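Side-chain contacts in 3-phosphoshikimate 1-carboxyvinyltransferase (Streptomyces sviceus, PDB 7M0O), which probably transfers the enolpyruvyl group of phosphoenolpyruvate to the 5-hydroxyl of shikimate-3-phosphate, the sixth step of chorismate biosynthesis: residues 259-264 against 301-306; 296-301 against 324-329; 332-335 against 340-343. One frame throughout, in Å; residues are numbered along the deposited sequence.

Contact 1 (259-264 against 301-306)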
loop_
_atom_site.group_PDB
_atom_site.type_symbol
_atom_site.label_atom_id
_atom_site.label_comp_id
_atom_site.label_asym_id
_atom_site.label_seq_id
_atom_site.Cartn_x
_atom_site.Cartn_y
_atom_site.Cartn_z
ATOM N N ASP A 259 11.068 8.528 -13.074
ATOM C CA ASP A 259 11.220 9.721 -13.898
ATOM C C ASP A 259 12.348 10.605 -13.374
ATOM O O ASP A 259 13.021 11.278 -14.163
ATOM C CB ASP A 259 9.895 10.491 -13.949
ATOM C CG ASP A 259 8.782 9.691 -14.603
ATOM O OD1 ASP A 259 9.064 8.996 -15.596
ATOM O OD2 ASP A 259 7.623 9.750 -14.123
ATOM N N VAL A 260 12.578 10.587 -12.055
ATOM C CA VAL A 260 13.743 11.250 -11.463
ATOM C C VAL A 260 15.028 10.558 -11.904
ATOM O O VAL A 260 16.009 11.209 -12.278
ATOM C CB VAL A 260 13.623 11.276 -9.928
ATOM C CG1 VAL A 260 14.845 11.964 -9.317
ATOM C CG2 VAL A 260 12.333 11.999 -9.490
ATOM N N LEU A 261 15.056 9.227 -11.842
ATOM C CA LEU A 261 16.241 8.501 -12.297
ATOM C C LEU A 261 16.561 8.804 -13.762
ATOM O O LEU A 261 17.734 8.970 -14.127
ATOM C CB LEU A 261 16.053 6.997 -12.094
ATOM C CG LEU A 261 15.864 6.551 -10.642
ATOM C CD1 LEU A 261 15.659 5.044 -10.591
ATOM C CD2 LEU A 261 17.034 6.994 -9.739
ATOM N N ARG A 262 15.535 8.913 -14.610
ATOM C CA ARG A 262 15.768 9.260 -16.009
ATOM C C ARG A 262 16.394 10.651 -16.141
ATOM O O ARG A 262 17.317 10.851 -16.941
ATOM C CB ARG A 262 14.459 9.173 -16.796
ATOM C CG ARG A 262 14.680 9.290 -18.309
ATOM C CD ARG A 262 13.382 9.503 -19.075
ATOM N NE ARG A 262 12.568 8.289 -19.131
ATOM C CZ ARG A 262 11.407 8.157 -18.492
ATOM N NH1 ARG A 262 10.944 9.155 -17.754
ATOM N NH2 ARG A 262 10.712 7.034 -18.578
ATOM N N ARG A 263 15.914 11.622 -15.352
ATOM C CA ARG A 263 16.504 12.965 -15.344
ATOM C C ARG A 263 17.968 12.959 -14.902
ATOM O O ARG A 263 18.736 13.866 -15.264
ATOM C CB ARG A 263 15.706 13.887 -14.414
ATOM C CG ARG A 263 14.331 14.329 -14.891
ATOM C CD ARG A 263 13.786 15.421 -13.962
ATOM N NE ARG A 263 14.648 16.597 -14.019
ATOM C CZ ARG A 263 14.919 17.405 -12.995
ATOM N NH1 ARG A 263 14.373 17.214 -11.793
ATOM N NH2 ARG A 263 15.726 18.431 -13.192
ATOM N N MET A 264 18.367 11.989 -14.081
ATOM C CA MET A 264 19.770 11.832 -13.725
ATOM C C MET A 264 20.573 11.125 -14.811
ATOM O O MET A 264 21.797 11.024 -14.689
ATOM C CB MET A 264 19.888 11.072 -12.396
ATOM C CG MET A 264 19.091 11.734 -11.279
ATOM S SD MET A 264 19.255 10.918 -9.678
ATOM C CE MET A 264 20.851 11.560 -9.144
ATOM N N ALA A 301 18.141 10.380 -1.652
ATOM C CA ALA A 301 19.199 10.881 -0.779
ATOM C C ALA A 301 20.362 9.899 -0.683
ATOM O O ALA A 301 21.523 10.313 -0.595
ATOM C CB ALA A 301 18.626 11.170 0.609
ATOM N N ALA A 302 20.075 8.603 -0.740
ATOM C CA ALA A 302 21.110 7.601 -0.520
ATOM C C ALA A 302 21.990 7.343 -1.745
ATOM O O ALA A 302 23.090 6.804 -1.578
ATOM C CB ALA A 302 20.470 6.297 -0.034
ATOM N N ILE A 303 21.564 7.707 -2.963
ATOM C CA ILE A 303 22.437 7.613 -4.142
ATOM C C ILE A 303 23.061 8.950 -4.508
ATOM O O ILE A 303 23.996 8.981 -5.327
ATOM C CB ILE A 303 21.701 7.018 -5.371
ATOM C CG1 ILE A 303 20.552 7.926 -5.821
ATOM C CG2 ILE A 303 21.206 5.613 -5.047
ATOM C CD1 ILE A 303 19.912 7.516 -7.149
ATOM N N ALA A 304 22.620 10.046 -3.886
ATOM C CA ALA A 304 23.165 11.352 -4.222
ATOM C C ALA A 304 24.669 11.510 -3.965
ATOM O O ALA A 304 25.278 12.355 -4.647
ATOM C CB ALA A 304 22.380 12.438 -3.467
ATOM N N PRO A 305 25.317 10.788 -3.037
ATOM C CA PRO A 305 26.774 10.966 -2.880
ATOM C C PRO A 305 27.559 10.708 -4.152
ATOM O O PRO A 305 28.694 11.193 -4.275
ATOM C CB PRO A 305 27.138 9.957 -1.786
ATOM C CG PRO A 305 25.892 9.875 -0.963
ATOM C CD PRO A 305 24.757 9.991 -1.921
ATOM N N PHE A 306 26.978 9.980 -5.106
ATOM C CA PHE A 306 27.645 9.585 -6.340
ATOM C C PHE A 306 27.244 10.437 -7.539
ATOM O O PHE A 306 27.704 10.167 -8.650
ATOM C CB PHE A 306 27.356 8.109 -6.622
ATOM C CG PHE A 306 27.469 7.242 -5.403
ATOM C CD1 PHE A 306 28.704 6.775 -4.985
ATOM C CD2 PHE A 306 26.347 6.919 -4.655
ATOM C CE1 PHE A 306 28.817 5.990 -3.854
ATOM C CE2 PHE A 306 26.457 6.133 -3.521
ATOM C CZ PHE A 306 27.702 5.676 -3.124
#
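No flat group lies between Leu-261, Met-264 and Ile-303, which make the contact; the flat groups of the two segments lie away from it. The ring of Phe-306 has CB of Pro-305 over one face, offset toward the rim. The guanidinium of Arg-262 reaches back along the helix to Asp-259, where a salt bridge joins NH1 to OD1 at 2.9 Å; the carboxylate oxygen is met on its anti side and lies 18° out of the guanidinium plane. The contact itself is apolar helix-to-helix packing inside an EPSP synthase domain, away from the predicted substrate sites, and depends on one methyl group. Ile-303 carries CG1 between its backbone N and carbonyl carbon (chi1 64°), and chi2 then stretches CD1 out toward helix 257-263. There CD1 meets CD2 of Leu-261 at 3.9 Å, the two side chains crossing at about a right angle, and lies 4.3 Å from SD of Met-264. The backbones stay well apart, 10.3 Å between the CA atoms of Leu-261 and Ile-303, and the three buried side chains bridge the gap. Leu-261 also packs on Phe-230 and Ala-234, Ile-303 on Val-374, and Met-264 on Leu-286. The contact thus joins helix 257-263 to helix 297-303, with helices 223-235 and 366-375 and strand 286-289 around it.

Contact 2 (296-301 against 324-329). With PO4 (phosphate ion), chain B.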
loop_
_atom_site.group_PDB
_atom_site.type_symbol
_atom_site.label_atom_id
_atom_site.label_comp_id
_atom_site.label_asym_id
_atom_site.label_seq_id
_atom_site.Cartn_x
_atom_site.Cartn_y
_atom_site.Cartn_z
ATOM N N THR A 296 9.883 8.082 -1.346
ATOM C CA THR A 296 11.122 7.778 -2.059
ATOM C C THR A 296 12.172 8.872 -1.935
ATOM O O THR A 296 13.277 8.723 -2.487
ATOM C CB THR A 296 10.866 7.484 -3.555
ATOM O OG1 THR A 296 10.433 8.665 -4.263
ATOM C CG2 THR A 296 9.846 6.374 -3.710
ATOM N N MET A 297 11.889 9.944 -1.186
ATOM C CA MET A 297 12.940 10.913 -0.895
ATOM C C MET A 297 14.191 10.260 -0.315
ATOM O O MET A 297 15.295 10.599 -0.778
ATOM C CB MET A 297 12.408 12.015 0.040
ATOM C CG MET A 297 13.499 13.005 0.490
ATOM S SD MET A 297 14.549 12.458 1.855
ATOM C CE MET A 297 13.365 12.400 3.212
ATOM N N PRO A 298 14.112 9.325 0.646
ATOM C CA PRO A 298 15.355 8.711 1.144
ATOM C C PRO A 298 16.057 7.888 0.086
ATOM O O PRO A 298 17.291 7.811 0.104
ATOM C CB PRO A 298 14.892 7.851 2.335
ATOM C CG PRO A 298 13.576 8.545 2.793
ATOM C CD PRO A 298 12.949 8.995 1.494
ATOM N N THR A 299 15.308 7.281 -0.840
ATOM C CA THR A 299 15.939 6.501 -1.897
ATOM C C THR A 299 16.864 7.373 -2.732
ATOM O O THR A 299 17.968 6.950 -3.106
ATOM C CB THR A 299 14.866 5.846 -2.774
ATOM O OG1 THR A 299 13.863 5.258 -1.937
ATOM C CG2 THR A 299 15.493 4.759 -3.644
ATOM N N LEU A 300 16.424 8.603 -3.046
ATOM C CA LEU A 300 17.281 9.530 -3.778
ATOM C C LEU A 300 18.426 10.043 -2.906
ATOM O O LEU A 300 19.561 10.168 -3.375
ATOM C CB LEU A 300 16.460 10.706 -4.308
ATOM C CG LEU A 300 17.302 11.756 -5.061
ATOM C CD1 LEU A 300 18.063 11.110 -6.210
ATOM C CD2 LEU A 300 16.463 12.934 -5.586
ATOM N N ALA A 301 18.141 10.380 -1.652
ATOM C CA ALA A 301 19.199 10.881 -0.779
ATOM C C ALA A 301 20.362 9.899 -0.683
ATOM O O ALA A 301 21.523 10.313 -0.595
ATOM C CB ALA A 301 18.626 11.170 0.609
ATOM N N CYS A 324 9.604 9.076 12.345
ATOM C CA CYS A 324 10.868 9.763 12.537
ATOM C C CYS A 324 10.952 10.884 11.509
ATOM O O CYS A 324 10.303 10.832 10.457
ATOM C CB CYS A 324 12.082 8.788 12.415
ATOM S SG CYS A 324 12.640 8.215 10.743
ATOM N N ASP A 325 11.713 11.923 11.836
ATOM C CA ASP A 325 11.991 12.985 10.871
ATOM C C ASP A 325 12.957 12.409 9.841
ATOM O O ASP A 325 14.147 12.268 10.109
ATOM C CB ASP A 325 12.556 14.222 11.568
ATOM C CG ASP A 325 12.746 15.412 10.614
ATOM O OD1 ASP A 325 13.034 15.172 9.425
ATOM O OD2 ASP A 325 12.626 16.586 11.046
ATOM N N ARG A 326 12.441 12.073 8.655
ATOM C CA ARG A 326 13.247 11.395 7.642
ATOM C C ARG A 326 14.225 12.330 6.955
ATOM O O ARG A 326 15.277 11.878 6.484
ATOM C CB ARG A 326 12.349 10.750 6.579
ATOM C CG ARG A 326 11.663 9.489 7.037
ATOM C CD ARG A 326 10.769 8.910 5.961
ATOM N NE ARG A 326 10.218 7.641 6.409
ATOM C CZ ARG A 326 9.228 6.985 5.814
ATOM N NH1 ARG A 326 8.636 7.471 4.738
ATOM N NH2 ARG A 326 8.826 5.822 6.305
ATOM N N LEU A 327 13.893 13.618 6.887
ATOM C CA LEU A 327 14.832 14.607 6.384
ATOM C C LEU A 327 16.062 14.674 7.285
ATOM O O LEU A 327 17.194 14.534 6.813
ATOM C CB LEU A 327 14.135 15.967 6.266
ATOM C CG LEU A 327 14.731 17.027 5.329
ATOM C CD1 LEU A 327 13.702 18.078 4.877
ATOM C CD2 LEU A 327 15.916 17.715 5.987
ATOM N N GLU A 328 15.855 14.807 8.598
ATOM C CA GLU A 328 16.999 14.861 9.505
ATOM C C GLU A 328 17.753 13.539 9.541
ATOM O O GLU A 328 18.982 13.532 9.672
ATOM C CB GLU A 328 16.551 15.239 10.914
ATOM C CG GLU A 328 16.044 16.653 11.064
ATOM C CD GLU A 328 17.118 17.712 10.854
ATOM O OE1 GLU A 328 18.295 17.479 11.199
ATOM O OE2 GLU A 328 16.782 18.781 10.320
ATOM N N ALA A 329 17.034 12.410 9.473
ATOM C CA ALA A 329 17.687 11.104 9.529
ATOM C C ALA A 329 18.573 10.873 8.311
ATOM O O ALA A 329 19.675 10.330 8.433
ATOM C CB ALA A 329 16.643 9.993 9.645
HETATM P P PO4 B . 5.528 4.541 4.817
HETATM O O1 PO4 B . 4.491 5.013 3.834
HETATM O O2 PO4 B . 6.821 5.245 4.493
HETATM O O3 PO4 B . 5.668 3.043 4.683
HETATM O O4 PO4 B . 5.037 4.907 6.194
#
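Buried packing of Met-297 and Pro-298 against Arg-326 and the backbone of Leu-327 joins the first turns of helices 297-303 and 326-336, the two helices of one beta-alpha-beta-alpha-beta-beta unit of the EPSP synthase fold, an inside-out alpha/beta barrel. Met-297 puts CG anti to its backbone N (chi1 175°), and the bends that follow lay its CE against the start of the other helix. Met-297 CE lies 3.9 Å from Arg-326 CB, 3.8 Å from Arg-326 O and 3.9 Å from Leu-327 N. CG of Pro-298 lies alongside the aliphatic stem of the same arginine, 4.2 Å from Arg-326 CD. Asp-325 caps helix 326-336: its OD1 accepts from Glu-328 N at 3.0 Å, met from above the carboxylate plane. Arg-326, a predicted phosphoenolpyruvate ligand, is extended from CG to NE and carries its guanidinium past the helix packing to the predicted active site. Its NE forms a salt bridge with Asp-365, which probably helps fix the rotation of the group. A phosphate ion, probably from the crystallisation liquor, is held there with help from His-366 and Arg-367. One of its oxygens, O2, lies in the guanidinium plane and accepts hydrogen bonds from both outer nitrogens of Arg-326, NH1 at 2.9 Å and NH2 at 2.8 Å.

Contact 3 (332-335 against 340-343)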
loop_
_atom_site.group_PDB
_atom_site.type_symbol
_atom_site.label_atom_id
_atom_site.label_comp_id
_atom_site.label_asym_id
_atom_site.label_seq_id
_atom_site.Cartn_x
_atom_site.Cartn_y
_atom_site.Cartn_z
ATOM N N GLU A 332 21.634 13.163 8.878
ATOM C CA GLU A 332 22.526 12.674 9.919
ATOM C C GLU A 332 23.352 11.497 9.417
ATOM O O GLU A 332 24.558 11.420 9.671
ATOM C CB GLU A 332 21.726 12.285 11.161
ATOM C CG GLU A 332 22.603 11.899 12.343
ATOM C CD GLU A 332 21.817 11.309 13.501
ATOM O OE1 GLU A 332 20.570 11.216 13.414
ATOM O OE2 GLU A 332 22.459 10.939 14.507
ATOM N N ASN A 333 22.727 10.578 8.682
ATOM C CA ASN A 333 23.447 9.389 8.237
ATOM C C ASN A 333 24.410 9.717 7.101
ATOM O O ASN A 333 25.516 9.169 7.040
ATOM C CB ASN A 333 22.440 8.311 7.843
ATOM C CG ASN A 333 21.898 7.567 9.062
ATOM O OD1 ASN A 333 22.660 6.925 9.801
ATOM N ND2 ASN A 333 20.600 7.675 9.300
ATOM N N LEU A 334 24.024 10.638 6.209
ATOM C CA LEU A 334 24.920 11.054 5.135
ATOM C C LEU A 334 26.153 11.743 5.705
ATOM O O LEU A 334 27.276 11.532 5.223
ATOM C CB LEU A 334 24.179 11.976 4.165
ATOM C CG LEU A 334 23.334 11.278 3.102
ATOM C CD1 LEU A 334 22.359 12.262 2.417
ATOM C CD2 LEU A 334 24.230 10.591 2.087
ATOM N N ARG A 335 25.966 12.529 6.766
ATOM C CA ARG A 335 27.097 13.213 7.383
ATOM C C ARG A 335 28.017 12.227 8.083
ATOM O O ARG A 335 29.242 12.395 8.072
ATOM C CB ARG A 335 26.590 14.266 8.365
ATOM C CG ARG A 335 26.043 15.516 7.681
ATOM C CD ARG A 335 25.230 16.366 8.667
ATOM N NE ARG A 335 24.772 17.613 8.069
ATOM C CZ ARG A 335 23.640 18.218 8.411
ATOM N NH1 ARG A 335 22.855 17.687 9.346
ATOM N NH2 ARG A 335 23.289 19.353 7.827
ATOM N N ARG A 340 28.814 16.103 2.758
ATOM C CA ARG A 340 28.314 17.396 3.218
ATOM C C ARG A 340 26.840 17.541 2.840
ATOM O O ARG A 340 26.444 17.238 1.707
ATOM C CB ARG A 340 29.144 18.554 2.649
ATOM C CG ARG A 340 28.567 19.943 3.002
ATOM C CD ARG A 340 29.505 21.096 2.635
ATOM N NE ARG A 340 29.862 21.077 1.214
ATOM C CZ ARG A 340 29.339 21.878 0.297
ATOM N NH1 ARG A 340 28.425 22.782 0.640
ATOM N NH2 ARG A 340 29.739 21.774 -0.962
ATOM N N VAL A 341 26.032 17.998 3.797
ATOM C CA VAL A 341 24.585 18.135 3.637
ATOM C C VAL A 341 24.141 19.459 4.252
ATOM O O VAL A 341 24.598 19.837 5.336
ATOM C CB VAL A 341 23.827 16.961 4.304
ATOM C CG1 VAL A 341 22.315 17.109 4.110
ATOM C CG2 VAL A 341 24.301 15.627 3.769
ATOM N N ALA A 342 23.251 20.165 3.557
ATOM C CA ALA A 342 22.561 21.338 4.086
ATOM C C ALA A 342 21.069 21.028 4.147
ATOM O O ALA A 342 20.562 20.245 3.342
ATOM C CB ALA A 342 22.809 22.571 3.217
ATOM N N THR A 343 20.362 21.620 5.113
ATOM C CA THR A 343 18.920 21.407 5.193
ATOM C C THR A 343 18.198 22.716 5.480
ATOM O O THR A 343 18.774 23.680 6.001
ATOM C CB THR A 343 18.519 20.369 6.259
ATOM O OG1 THR A 343 18.814 20.868 7.573
ATOM C CG2 THR A 343 19.220 19.016 6.041
HETATM O O HOH W 1 27.239 18.608 6.449
#
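Leu-334 and Arg-335, on one turn of helix 326-336, clasp Val-341 of the strand that follows the helix after a short connection. The contact closes that connection, the last helix-to-strand step of a beta-alpha-beta-alpha-beta-beta unit. The apolar part is made by Leu-334: its CB presses on CG2 of Val-341 at 3.7 Å, and its CD1 approaches the same methyl at 4.1 Å. CG2 thus meets both the base and one tip of the leucine, the side chains crossing at about a right angle. One direct hydrogen bond spans the contact, from NH2 of Arg-335 to O of Val-341 at 2.9 Å, with an N-H...O angle of 152°. The donor comes from above the carbonyl plane, 57° out of it. CG of Arg-335 stands anti to its carbonyl carbon (chi1 -76°); from there the chain runs extended to NE and brings the guanidinium alongside the strand. A water adds a bridge: lying in the guanidinium plane, it accepts from NE of Arg-335 at 3.1 Å and from N of Val-341 at 3.0 Å. Both backbone polar groups of Val-341 are therefore served from the arginine side, one directly and one through water. Arg-335 is exposed, whereas Leu-334 and Val-341 are buried. Strand 340-344 is outermost in a four-stranded mixed sheet, with Arg-340 and Ala-342 hydrogen-bonded by their backbones to the antiparallel strand 347-351. Val-341 also packs on Ile-348 of that strand, and Leu-334 on Ile-350, while Phe-372 of helix 366-375 touches Leu-334 as well.

All three contacts lie on the same side of the chain's centre. Contacts 1 and 2 have centres about 13 Å apart, share Ala-301 and both use helix 297-303, their segments alternating along the chain. Contacts 2 and 3, centres about 11 Å apart, both use helix 326-336, and contact 3 follows in series. Direct packing ties the contacts further: Met-264 SD lies 3.7 Å from Leu-300 CD1, and Leu-327 CD2 lies 3.6 Å from Thr-343 CG2. Contacts 1 and 3 are farther apart, centres about 16 Å, yet Pro-305 CG packs 3.5 Å from Leu-334 CD2. Contact 2, between the other two, is the one holding a predicted substrate-binding residue, Arg-326.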